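Local coordinates for propionate kinase (Francisella tularensis subsp. tularensis, PDB 3KHY), which probably catalyses the reversible, magnesium-dependent transfer of a phosphate group from ATP to acetate, giving acetyl phosphate and ADP, at residues R85-G90 and P119-G124; T176-V181 and S206-V211; C270-M275 and S279-K284; Q348-S351 and F356-S359. All coordinates share one frame; numbering follows the deposited sequence.

Contact 1: residues R85-G90 and P119-G124; sequences RVVHGG and PAHIEG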
loop_
_atom_site.group_PDB
_atom_site.type_symbol
_atom_site.label_atom_id
_atom_site.label_comp_id
_atom_site.label_asym_id
_atom_site.label_seq_id
_atom_site.Cartn_x
_atom_site.Cartn_y
_atom_site.Cartn_z
ATOM N N ARG A 85 -1.758 24.565 14.844
ATOM C CA ARG A 85 -1.706 23.318 14.102
ATOM C C ARG A 85 -1.492 22.194 15.098
ATOM O O ARG A 85 -0.667 22.313 16.008
ATOM C CB ARG A 85 -0.549 23.341 13.100
ATOM C CG ARG A 85 -0.524 22.143 12.157
ATOM C CD ARG A 85 0.576 22.317 11.102
ATOM N NE ARG A 85 0.358 21.445 9.956
ATOM C CZ ARG A 85 0.044 21.883 8.739
ATOM N NH1 ARG A 85 -0.066 23.186 8.506
ATOM N NH2 ARG A 85 -0.142 21.020 7.750
ATOM N N VAL A 86 -2.259 21.117 14.946
ATOM C CA VAL A 86 -2.026 19.895 15.687
ATOM C C VAL A 86 -1.968 18.756 14.679
ATOM O O VAL A 86 -2.909 18.552 13.919
ATOM C CB VAL A 86 -3.134 19.644 16.726
ATOM C CG1 VAL A 86 -2.960 18.277 17.373
ATOM C CG2 VAL A 86 -3.113 20.747 17.786
ATOM N N VAL A 87 -0.864 18.018 14.664
ATOM C CA VAL A 87 -0.653 17.011 13.627
ATOM C C VAL A 87 -1.596 15.812 13.725
ATOM O O VAL A 87 -2.013 15.274 12.700
ATOM C CB VAL A 87 0.834 16.558 13.555
ATOM C CG1 VAL A 87 1.741 17.764 13.276
ATOM C CG2 VAL A 87 1.257 15.879 14.845
ATOM N N HIS A 88 -1.965 15.391 14.933
ATOM C CA HIS A 88 -2.796 14.191 15.046
ATOM C C HIS A 88 -3.903 14.286 16.094
ATOM O O HIS A 88 -3.624 14.441 17.280
ATOM C CB HIS A 88 -1.924 12.961 15.310
ATOM C CG HIS A 88 -2.455 11.702 14.704
ATOM N ND1 HIS A 88 -3.711 11.217 14.980
ATOM C CD2 HIS A 88 -1.894 10.824 13.837
ATOM C CE1 HIS A 88 -3.905 10.089 14.318
ATOM N NE2 HIS A 88 -2.815 9.828 13.616
ATOM N N GLY A 89 -5.156 14.181 15.644
ATOM C CA GLY A 89 -6.318 14.222 16.529
ATOM C C GLY A 89 -7.086 12.912 16.653
ATOM O O GLY A 89 -8.214 12.882 17.171
ATOM N N GLY A 90 -6.484 11.824 16.178
ATOM C CA GLY A 90 -7.085 10.502 16.287
ATOM C C GLY A 90 -8.520 10.483 15.795
ATOM O O GLY A 90 -8.870 11.185 14.844
ATOM N N PRO A 119 2.931 16.465 22.221
ATOM C CA PRO A 119 3.389 17.124 23.453
ATOM C C PRO A 119 3.826 18.569 23.217
ATOM O O PRO A 119 3.458 19.443 24.000
ATOM C CB PRO A 119 4.588 16.271 23.882
ATOM C CG PRO A 119 4.309 14.924 23.310
ATOM C CD PRO A 119 3.618 15.181 21.993
ATOM N N ALA A 120 4.600 18.813 22.160
ATOM C CA ALA A 120 5.044 20.170 21.838
ATOM C C ALA A 120 3.867 21.082 21.474
ATOM O O ALA A 120 3.858 22.260 21.827
ATOM C CB ALA A 120 6.076 20.149 20.720
ATOM N N HIS A 121 2.876 20.536 20.766
ATOM C CA HIS A 121 1.643 21.271 20.500
ATOM C C HIS A 121 0.984 21.701 21.818
ATOM O O HIS A 121 0.566 22.843 21.971
ATOM C CB HIS A 121 0.639 20.407 19.731
ATOM C CG HIS A 121 1.068 20.025 18.345
ATOM N ND1 HIS A 121 1.777 20.867 17.515
ATOM C CD2 HIS A 121 0.834 18.900 17.626
ATOM C CE1 HIS A 121 1.983 20.266 16.354
ATOM N NE2 HIS A 121 1.419 19.072 16.396
ATOM N N ILE A 122 0.861 20.766 22.756
ATOM C CA ILE A 122 0.229 21.062 24.036
ATOM C C ILE A 122 1.011 22.125 24.810
ATOM O O ILE A 122 0.436 23.103 25.287
ATOM C CB ILE A 122 0.052 19.784 24.873
ATOM C CG1 ILE A 122 -1.071 18.935 24.276
ATOM C CG2 ILE A 122 -0.240 20.123 26.330
ATOM C CD1 ILE A 122 -1.154 17.538 24.850
ATOM N N GLU A 123 2.323 21.948 24.905
ATOM C CA GLU A 123 3.171 22.923 25.595
ATOM C C GLU A 123 3.048 24.318 25.004
ATOM O O GLU A 123 2.996 25.303 25.737
ATOM C CB GLU A 123 4.632 22.476 25.584
ATOM C CG GLU A 123 4.923 21.375 26.588
ATOM C CD GLU A 123 5.984 20.412 26.103
ATOM O OE1 GLU A 123 6.699 20.758 25.135
ATOM O OE2 GLU A 123 6.095 19.309 26.685
ATOM N N GLY A 124 3.011 24.394 23.678
ATOM C CA GLY A 124 2.859 25.661 22.990
ATOM C C GLY A 124 1.562 26.335 23.390
ATOM O O GLY A 124 1.512 27.543 23.616
HETATM O O HOH W 1 1.282 23.828 17.340
#
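The imidazole of H121 lies against the backbone at the end of strand 79-86, with the CA of V86 over its face. This CH-pi contact measures 3.8 Å from V86 CA to the ring centroid, 22° off the ring normal. The carbonyl O of R85 rests over that same face, displaced toward the rim. A water ties the two residues together: it donates to R85 O at 2.8 Å and is hydrogen-bonded to H121 ND1 at 3.0 Å. V86 adds its CG1, 3.9 Å from H121 CD2. At the ring's far end V87 packs crosswise: its CB sits at the edge of the imidazole, in plane, and its CG1 comes within 3.4 Å of H121 NE2. With CG beside its own backbone N (chi1 -65°), H121 projects from the helix onto the strand end. R85 itself turns its guanidinium away, to salt bridges with D142 and E372; it is the predicted substrate-binding arginine, and D142 the predicted proton donor/acceptor. The H121 side chain also touches N8, of strand 3-9, so helix 118-131 packs on the sheet where strands 3-9 and 79-86 run side by side, while V86 reaches A139 and F141 of strand 137-141.

Contact 2: residues T176-V181 and S206-V211; sequences TSHKYV and SITAVV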
loop_
_atom_site.group_PDB
_atom_site.type_symbol
_atom_site.label_atom_id
_atom_site.label_comp_id
_atom_site.label_asym_id
_atom_site.label_seq_id
_atom_site.Cartn_x
_atom_site.Cartn_y
_atom_site.Cartn_z
ATOM N N THR A 176 -5.427 19.723 6.390
ATOM C CA THR A 176 -5.734 21.145 6.275
ATOM C C THR A 176 -5.454 21.655 4.856
ATOM O O THR A 176 -6.164 22.515 4.353
ATOM C CB THR A 176 -4.969 21.951 7.345
ATOM O OG1 THR A 176 -5.410 21.519 8.645
ATOM C CG2 THR A 176 -5.229 23.438 7.198
ATOM N N SER A 177 -4.443 21.096 4.192
ATOM C CA SER A 177 -4.154 21.486 2.815
ATOM C C SER A 177 -5.189 20.881 1.850
ATOM O O SER A 177 -5.691 21.567 0.965
ATOM C CB SER A 177 -2.730 21.085 2.434
ATOM O OG SER A 177 -2.488 21.296 1.048
ATOM N N HIS A 178 -5.510 19.598 2.021
ATOM C CA HIS A 178 -6.537 18.973 1.191
ATOM C C HIS A 178 -7.894 19.662 1.315
ATOM O O HIS A 178 -8.602 19.841 0.330
ATOM C CB HIS A 178 -6.652 17.474 1.492
ATOM C CG HIS A 178 -5.462 16.695 1.025
ATOM N ND1 HIS A 178 -5.125 16.598 -0.305
ATOM C CD2 HIS A 178 -4.519 16.004 1.706
ATOM C CE1 HIS A 178 -4.022 15.878 -0.428
ATOM N NE2 HIS A 178 -3.632 15.506 0.778
ATOM N N LYS A 179 -8.236 20.084 2.522
ATOM C CA LYS A 179 -9.480 20.821 2.730
ATOM C C LYS A 179 -9.470 22.197 2.057
ATOM O O LYS A 179 -10.383 22.548 1.314
ATOM C CB LYS A 179 -9.746 20.979 4.227
ATOM C CG LYS A 179 -11.124 21.560 4.552
ATOM C CD LYS A 179 -11.423 21.454 6.040
ATOM C CE LYS A 179 -12.881 21.790 6.342
ATOM N NZ LYS A 179 -12.996 23.217 6.713
ATOM N N TYR A 180 -8.436 22.981 2.334
ATOM C CA TYR A 180 -8.306 24.296 1.726
ATOM C C TYR A 180 -8.319 24.195 0.198
ATOM O O TYR A 180 -9.037 24.925 -0.469
ATOM C CB TYR A 180 -7.036 25.006 2.207
ATOM C CG TYR A 180 -6.802 26.309 1.484
ATOM C CD1 TYR A 180 -7.430 27.477 1.908
ATOM C CD2 TYR A 180 -5.997 26.366 0.356
ATOM C CE1 TYR A 180 -7.246 28.666 1.244
ATOM C CE2 TYR A 180 -5.801 27.562 -0.325
ATOM C CZ TYR A 180 -6.433 28.704 0.127
ATOM O OH TYR A 180 -6.259 29.887 -0.540
ATOM N N VAL A 181 -7.529 23.287 -0.363
ATOM C CA VAL A 181 -7.415 23.213 -1.829
ATOM C C VAL A 181 -8.716 22.725 -2.491
ATOM O O VAL A 181 -9.125 23.231 -3.539
ATOM C CB VAL A 181 -6.190 22.362 -2.259
ATOM C CG1 VAL A 181 -6.252 22.020 -3.741
ATOM C CG2 VAL A 181 -4.901 23.129 -1.961
ATOM N N SER A 206 1.091 13.566 -0.245
ATOM C CA SER A 206 -0.083 12.721 -0.064
ATOM C C SER A 206 -1.137 13.061 -1.114
ATOM O O SER A 206 -1.133 14.154 -1.696
ATOM C CB SER A 206 -0.669 12.898 1.330
ATOM O OG SER A 206 -1.344 14.136 1.404
ATOM N N ILE A 207 -2.035 12.118 -1.362
ATOM C CA ILE A 207 -3.065 12.319 -2.368
ATOM C C ILE A 207 -4.425 11.916 -1.786
ATOM O O ILE A 207 -4.528 10.969 -1.007
ATOM C CB ILE A 207 -2.713 11.551 -3.656
ATOM C CG1 ILE A 207 -3.774 11.779 -4.733
ATOM C CG2 ILE A 207 -2.522 10.038 -3.377
ATOM C CD1 ILE A 207 -3.307 11.267 -6.080
ATOM N N THR A 208 -5.460 12.667 -2.121
ATOM C CA THR A 208 -6.753 12.467 -1.484
ATOM C C THR A 208 -7.865 12.456 -2.509
ATOM O O THR A 208 -7.852 13.251 -3.449
ATOM C CB THR A 208 -7.020 13.573 -0.460
ATOM O OG1 THR A 208 -6.038 13.484 0.585
ATOM C CG2 THR A 208 -8.425 13.448 0.140
ATOM N N ALA A 209 -8.817 11.540 -2.328
ATOM C CA ALA A 209 -10.024 11.525 -3.142
ATOM C C ALA A 209 -11.121 12.281 -2.397
ATOM O O ALA A 209 -11.547 11.872 -1.315
ATOM C CB ALA A 209 -10.473 10.074 -3.426
ATOM N N VAL A 210 -11.575 13.373 -2.992
ATOM C CA VAL A 210 -12.589 14.238 -2.393
ATOM C C VAL A 210 -13.892 14.145 -3.190
ATOM O O VAL A 210 -13.937 14.477 -4.376
ATOM C CB VAL A 210 -12.104 15.687 -2.339
ATOM C CG1 VAL A 210 -13.218 16.620 -1.839
ATOM C CG2 VAL A 210 -10.857 15.793 -1.444
ATOM N N VAL A 211 -14.947 13.667 -2.540
ATOM C CA VAL A 211 -16.243 13.502 -3.195
ATOM C C VAL A 211 -17.249 14.435 -2.532
ATOM O O VAL A 211 -17.392 14.439 -1.310
ATOM C CB VAL A 211 -16.730 12.041 -3.111
ATOM C CG1 VAL A 211 -18.109 11.897 -3.732
ATOM C CG2 VAL A 211 -15.727 11.113 -3.817
#
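Hydrogen bonding across the interface centres on NE2 of H178, which meets the OG of S206 at 2.7 Å near the plane of the ring. The bond is almost straight, 174°, and either partner could be the donor. S206 OG is also hydrogen-bonded to ND1 of H174, a predicted transition-state stabiliser, so one serine hydroxyl links H178 of helix 175-188 to H174, just before the helix begins and four residues before H178. The first torsion of S206 sets OG between its backbone N and carbonyl carbon, on the side of the strand that faces the helix.

A CH-pi contact on the imidazole face is the second element. T208 CB stands 3.7 Å from the centroid of the H178 ring, 15° off the normal, and T208 OG1 lies over the middle of that face, 3.0 Å above the plane. The hydroxyl has a hydrogen-bond partner in T218 OG1, on the adjoining strand 214-218.

The setting is the second of the two sheets in this ASKHA (actin-like ATPase) fold: helix 175-188 packs on a face of the five-stranded sheet, its 176-181 axis 9.7 Å from that of 206-211 and inclined at 46°.

Backbone and nonpolar packing complete the contact. The CA of I207 approaches H178 CE1 at 4.2 Å, whereas the I207 side chain leaves from the other side of the strand and packs on F303 and V304 of helix 287-307. H178 also touches V198 and H200 on strand 196-201, the latter a predicted ATP-binding residue.

Contact 3: residues C270-M275 and S279-K284; sequences CGHNDM and SQLAAK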
loop_
_atom_site.group_PDB
_atom_site.type_symbol
_atom_site.label_atom_id
_atom_site.label_comp_id
_atom_site.label_asym_id
_atom_site.label_seq_id
_atom_site.Cartn_x
_atom_site.Cartn_y
_atom_site.Cartn_z
ATOM N N CYS A 270 18.349 8.249 -4.813
ATOM C CA CYS A 270 19.360 8.915 -5.623
ATOM C C CYS A 270 20.355 9.800 -4.870
ATOM O O CYS A 270 21.253 10.375 -5.488
ATOM C CB CYS A 270 18.695 9.724 -6.739
ATOM S SG CYS A 270 17.925 11.267 -6.192
ATOM N N GLY A 271 20.197 9.935 -3.556
ATOM C CA GLY A 271 21.153 10.717 -2.777
ATOM C C GLY A 271 20.762 12.173 -2.528
ATOM O O GLY A 271 21.517 12.938 -1.935
ATOM N N HIS A 272 19.573 12.561 -2.968
ATOM C CA HIS A 272 19.113 13.933 -2.779
ATOM C C HIS A 272 17.638 13.991 -2.396
ATOM O O HIS A 272 16.800 13.398 -3.071
ATOM C CB HIS A 272 19.368 14.730 -4.050
ATOM C CG HIS A 272 20.822 14.849 -4.394
ATOM N ND1 HIS A 272 21.494 13.894 -5.126
ATOM C CD2 HIS A 272 21.734 15.798 -4.085
ATOM C CE1 HIS A 272 22.757 14.254 -5.259
ATOM N NE2 HIS A 272 22.928 15.408 -4.640
ATOM N N ASN A 273 17.323 14.697 -1.313
ATOM C CA ASN A 273 15.940 14.764 -0.833
ATOM C C ASN A 273 15.122 15.870 -1.495
ATOM O O ASN A 273 13.901 15.793 -1.561
ATOM C CB ASN A 273 15.896 14.946 0.684
ATOM C CG ASN A 273 16.439 16.294 1.120
ATOM O OD1 ASN A 273 17.622 16.574 0.964
ATOM N ND2 ASN A 273 15.566 17.143 1.652
ATOM N N ASP A 274 15.801 16.898 -1.984
ATOM C CA ASP A 274 15.130 18.077 -2.541
ATOM C C ASP A 274 14.779 17.849 -4.016
ATOM O O ASP A 274 15.666 17.685 -4.845
ATOM C CB ASP A 274 16.039 19.304 -2.379
ATOM C CG ASP A 274 15.429 20.579 -2.951
ATOM O OD1 ASP A 274 14.400 20.519 -3.656
ATOM O OD2 ASP A 274 16.001 21.654 -2.698
HETATM N N MSE A 275 13.488 17.827 -4.340
HETATM C CA MSE A 275 13.055 17.510 -5.710
HETATM C C MSE A 275 13.639 18.437 -6.774
HETATM O O MSE A 275 13.876 18.007 -7.911
HETATM C CB MSE A 275 11.530 17.480 -5.834
HETATM C CG MSE A 275 11.046 17.134 -7.267
HETATM SE SE MSE A 275 11.757 15.448 -7.992
HETATM C CE MSE A 275 10.251 14.257 -7.512
ATOM N N SER A 279 15.664 17.041 -9.898
ATOM C CA SER A 279 15.298 17.387 -11.278
ATOM C C SER A 279 16.505 17.926 -12.044
ATOM O O SER A 279 16.730 17.585 -13.210
ATOM C CB SER A 279 14.162 18.435 -11.288
ATOM O OG SER A 279 12.941 17.830 -10.866
ATOM N N GLN A 280 17.286 18.762 -11.371
ATOM C CA GLN A 280 18.452 19.382 -11.999
ATOM C C GLN A 280 19.524 18.343 -12.328
ATOM O O GLN A 280 20.124 18.363 -13.408
ATOM C CB GLN A 280 19.029 20.462 -11.088
ATOM C CG GLN A 280 18.178 21.719 -11.009
ATOM C CD GLN A 280 18.717 22.710 -9.989
ATOM O OE1 GLN A 280 17.958 23.320 -9.235
ATOM N NE2 GLN A 280 20.036 22.865 -9.954
ATOM N N LEU A 281 19.756 17.430 -11.397
ATOM C CA LEU A 281 20.664 16.312 -11.650
ATOM C C LEU A 281 20.186 15.405 -12.787
ATOM O O LEU A 281 20.974 15.001 -13.643
ATOM C CB LEU A 281 20.852 15.482 -10.381
ATOM C CG LEU A 281 21.689 16.172 -9.311
ATOM C CD1 LEU A 281 21.627 15.412 -8.001
ATOM C CD2 LEU A 281 23.127 16.297 -9.786
ATOM N N ALA A 282 18.903 15.065 -12.778
ATOM C CA ALA A 282 18.344 14.210 -13.819
ATOM C C ALA A 282 18.515 14.878 -15.177
ATOM O O ALA A 282 18.817 14.227 -16.180
ATOM C CB ALA A 282 16.867 13.942 -13.547
ATOM N N ALA A 283 18.316 16.191 -15.192
ATOM C CA ALA A 283 18.417 16.979 -16.412
ATOM C C ALA A 283 19.829 16.991 -16.991
ATOM O O ALA A 283 20.005 17.188 -18.189
ATOM C CB ALA A 283 17.914 18.400 -16.178
ATOM N N LYS A 284 20.829 16.777 -16.145
ATOM C CA LYS A 284 22.208 16.713 -16.619
ATOM C C LYS A 284 22.582 15.293 -17.049
ATOM O O LYS A 284 23.676 15.061 -17.550
ATOM C CB LYS A 284 23.178 17.193 -15.542
ATOM C CG LYS A 284 23.030 18.654 -15.161
ATOM C CD LYS A 284 24.083 19.047 -14.128
ATOM C CE LYS A 284 23.787 20.414 -13.522
ATOM N NZ LYS A 284 23.611 21.475 -14.558
#
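Over one face of the H272 imidazole sits a methyl of L281, its CD1 above the plane and displaced toward the rim. The arrangement is that of a CH-pi contact, but its detail is doubtful, because the closest carbon separation in the model is too short to be taken literally. The two side chains meet at about a right angle. L281 reaches the ring with CG beside its own backbone N (chi1 -72°) and the chain extended to CD1 (chi2 170°), so one branch does the touching.

Two residues earlier, at S279, the contact is polar. The N of S279 donates to the carbonyl O of M275 at 2.8 Å, with an N-H...O angle of 160°, the i to i+4 bond of the first helical turn. The hydroxyl of S279 is hydrogen-bonded to N329 ND2 and lies 3.1 Å from the same M275 O, the placement of its own proton not being settled. The selenium of M275, a selenomethionine, comes 3.9 Å from S279 OG.

D274 is the N-cap of this helix, its OD1 accepting from the N of R276; D274, M275 and R276 are predicted to bind ATP. Helix 275-283 follows helix 265-270 through a short loop turning at G271, with M275 packed on L266, on F296 of helix 287-307 and on I330 of helix 328-337.

Contact 4: residues Q348-S351 and F356-S359; sequences QKNS and FINS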
loop_
_atom_site.group_PDB
_atom_site.type_symbol
_atom_site.label_atom_id
_atom_site.label_comp_id
_atom_site.label_asym_id
_atom_site.label_seq_id
_atom_site.Cartn_x
_atom_site.Cartn_y
_atom_site.Cartn_z
ATOM N N GLN A 348 2.388 24.660 -22.765
ATOM C CA GLN A 348 2.566 26.083 -22.491
ATOM C C GLN A 348 1.806 26.488 -21.211
ATOM O O GLN A 348 2.320 27.237 -20.383
ATOM C CB GLN A 348 2.181 26.925 -23.725
ATOM C CG GLN A 348 2.247 28.441 -23.539
ATOM C CD GLN A 348 3.673 28.980 -23.400
ATOM O OE1 GLN A 348 4.646 28.311 -23.759
ATOM N NE2 GLN A 348 3.795 30.206 -22.881
ATOM N N LYS A 349 0.596 25.977 -21.027
ATOM C CA LYS A 349 -0.130 26.229 -19.780
ATOM C C LYS A 349 0.616 25.635 -18.592
ATOM O O LYS A 349 0.750 26.270 -17.551
ATOM C CB LYS A 349 -1.568 25.693 -19.860
ATOM C CG LYS A 349 -2.406 26.455 -20.888
ATOM C CD LYS A 349 -3.675 25.724 -21.339
ATOM C CE LYS A 349 -4.452 26.589 -22.365
ATOM N NZ LYS A 349 -5.579 25.882 -23.078
ATOM N N ASN A 350 1.121 24.417 -18.753
ATOM C CA ASN A 350 1.918 23.799 -17.698
ATOM C C ASN A 350 3.143 24.657 -17.362
ATOM O O ASN A 350 3.491 24.832 -16.195
ATOM C CB ASN A 350 2.342 22.378 -18.104
ATOM C CG ASN A 350 3.018 21.628 -16.981
ATOM O OD1 ASN A 350 2.633 21.759 -15.814
ATOM N ND2 ASN A 350 4.024 20.818 -17.324
ATOM N N SER A 351 3.780 25.218 -18.385
ATOM C CA SER A 351 5.023 25.957 -18.178
ATOM C C SER A 351 4.822 27.152 -17.260
ATOM O O SER A 351 5.738 27.554 -16.547
ATOM C CB SER A 351 5.635 26.411 -19.514
ATOM O OG SER A 351 4.886 27.479 -20.069
ATOM N N PHE A 356 -5.680 25.992 -15.047
ATOM C CA PHE A 356 -5.891 24.748 -15.788
ATOM C C PHE A 356 -4.677 24.448 -16.672
ATOM O O PHE A 356 -4.201 25.331 -17.390
ATOM C CB PHE A 356 -7.142 24.847 -16.656
ATOM C CG PHE A 356 -8.428 24.820 -15.874
ATOM C CD1 PHE A 356 -8.993 25.992 -15.399
ATOM C CD2 PHE A 356 -9.068 23.619 -15.613
ATOM C CE1 PHE A 356 -10.183 25.971 -14.674
ATOM C CE2 PHE A 356 -10.273 23.592 -14.891
ATOM C CZ PHE A 356 -10.822 24.762 -14.423
ATOM N N ILE A 357 -4.171 23.218 -16.626
ATOM C CA ILE A 357 -3.004 22.854 -17.449
ATOM C C ILE A 357 -3.251 21.667 -18.376
ATOM O O ILE A 357 -2.317 21.152 -18.992
ATOM C CB ILE A 357 -1.749 22.568 -16.596
ATOM C CG1 ILE A 357 -1.998 21.391 -15.643
ATOM C CG2 ILE A 357 -1.337 23.825 -15.825
ATOM C CD1 ILE A 357 -0.778 21.033 -14.754
ATOM N N ASN A 358 -4.505 21.240 -18.478
ATOM C CA ASN A 358 -4.855 20.148 -19.375
ATOM C C ASN A 358 -5.061 20.636 -20.788
ATOM O O ASN A 358 -5.367 21.807 -21.024
ATOM C CB ASN A 358 -6.148 19.455 -18.920
ATOM C CG ASN A 358 -7.280 20.434 -18.702
ATOM O OD1 ASN A 358 -7.324 21.126 -17.687
ATOM N ND2 ASN A 358 -8.206 20.501 -19.658
ATOM N N SER A 359 -4.890 19.743 -21.749
ATOM C CA SER A 359 -5.190 20.092 -23.131
ATOM C C SER A 359 -6.673 19.859 -23.403
ATOM O O SER A 359 -7.448 19.562 -22.493
ATOM C CB SER A 359 -4.341 19.268 -24.099
ATOM O OG SER A 359 -4.713 17.901 -24.055
#
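K349 and N350, on the short helix 347-351, pack against I357 in the connection that leads from this helix to strand 365-367, the outermost strand on one side of the five-stranded sheet in the ASKHA fold. No hydrogen bond crosses between the two segments; the contact is made by van der Waals packing. I357 carries much of it. Its chi1 of 61° places CG1 between the backbone N and the carbonyl carbon, and with chi2 at 180° the chain runs on straight to CD1, which ends 3.6 Å from N350 OD1. The other branch, CG2, lies beside the I357 backbone N and presses on the helix backbone, 3.6 Å from K349 O and 3.8 Å from N350 CA.

N350 has CG anti to its own backbone N (chi1 -173°), and its amide is fixed at both ends from outside: OD1 accepts from R331 NE and ND2 donates to A328 O. That double grip holds the group whose oxygen I357 CD1 meets, at the side of helix 328-337. I357 itself is also lodged on I365 and V367 of strand 365-367, and its backbone bonds to D346 and I365.

K349 takes a different course. Its CG sits beside the backbone N and the chain is extended from there, running alongside the loop with its aliphatic part near F356 O and N358 O. On the loop, N358 ND2 donates to S359 O at 3.1 Å, and N358 OD1 accepts from I365 N. The closest contact of the lysine side chain is at its base, K349 CB to F356 O at 3.6 Å.

In the fold
Along the chain the four contacts follow one another in series, none overlapping the next. Contact 1 belongs to the eight-stranded sheet of the first half; contact 2 uses strand 205-211 of the five-stranded sheet, to which the loop of contact 4 leads through strand 365-367. Contacts 1 and 2 have centres 20 Å apart and nearest atoms about 5 Å apart. Contacts 3 and 4 lie across the chain's centre from contact 1, their centres 33 and 39 Å from it, and 24 Å from each other, with helix 328-337 touching both. Predicted substrate and catalytic residues thus gather near contacts 1 and 2, and predicted ATP-binding residues at contact 3, consistent with a two-domain kinase.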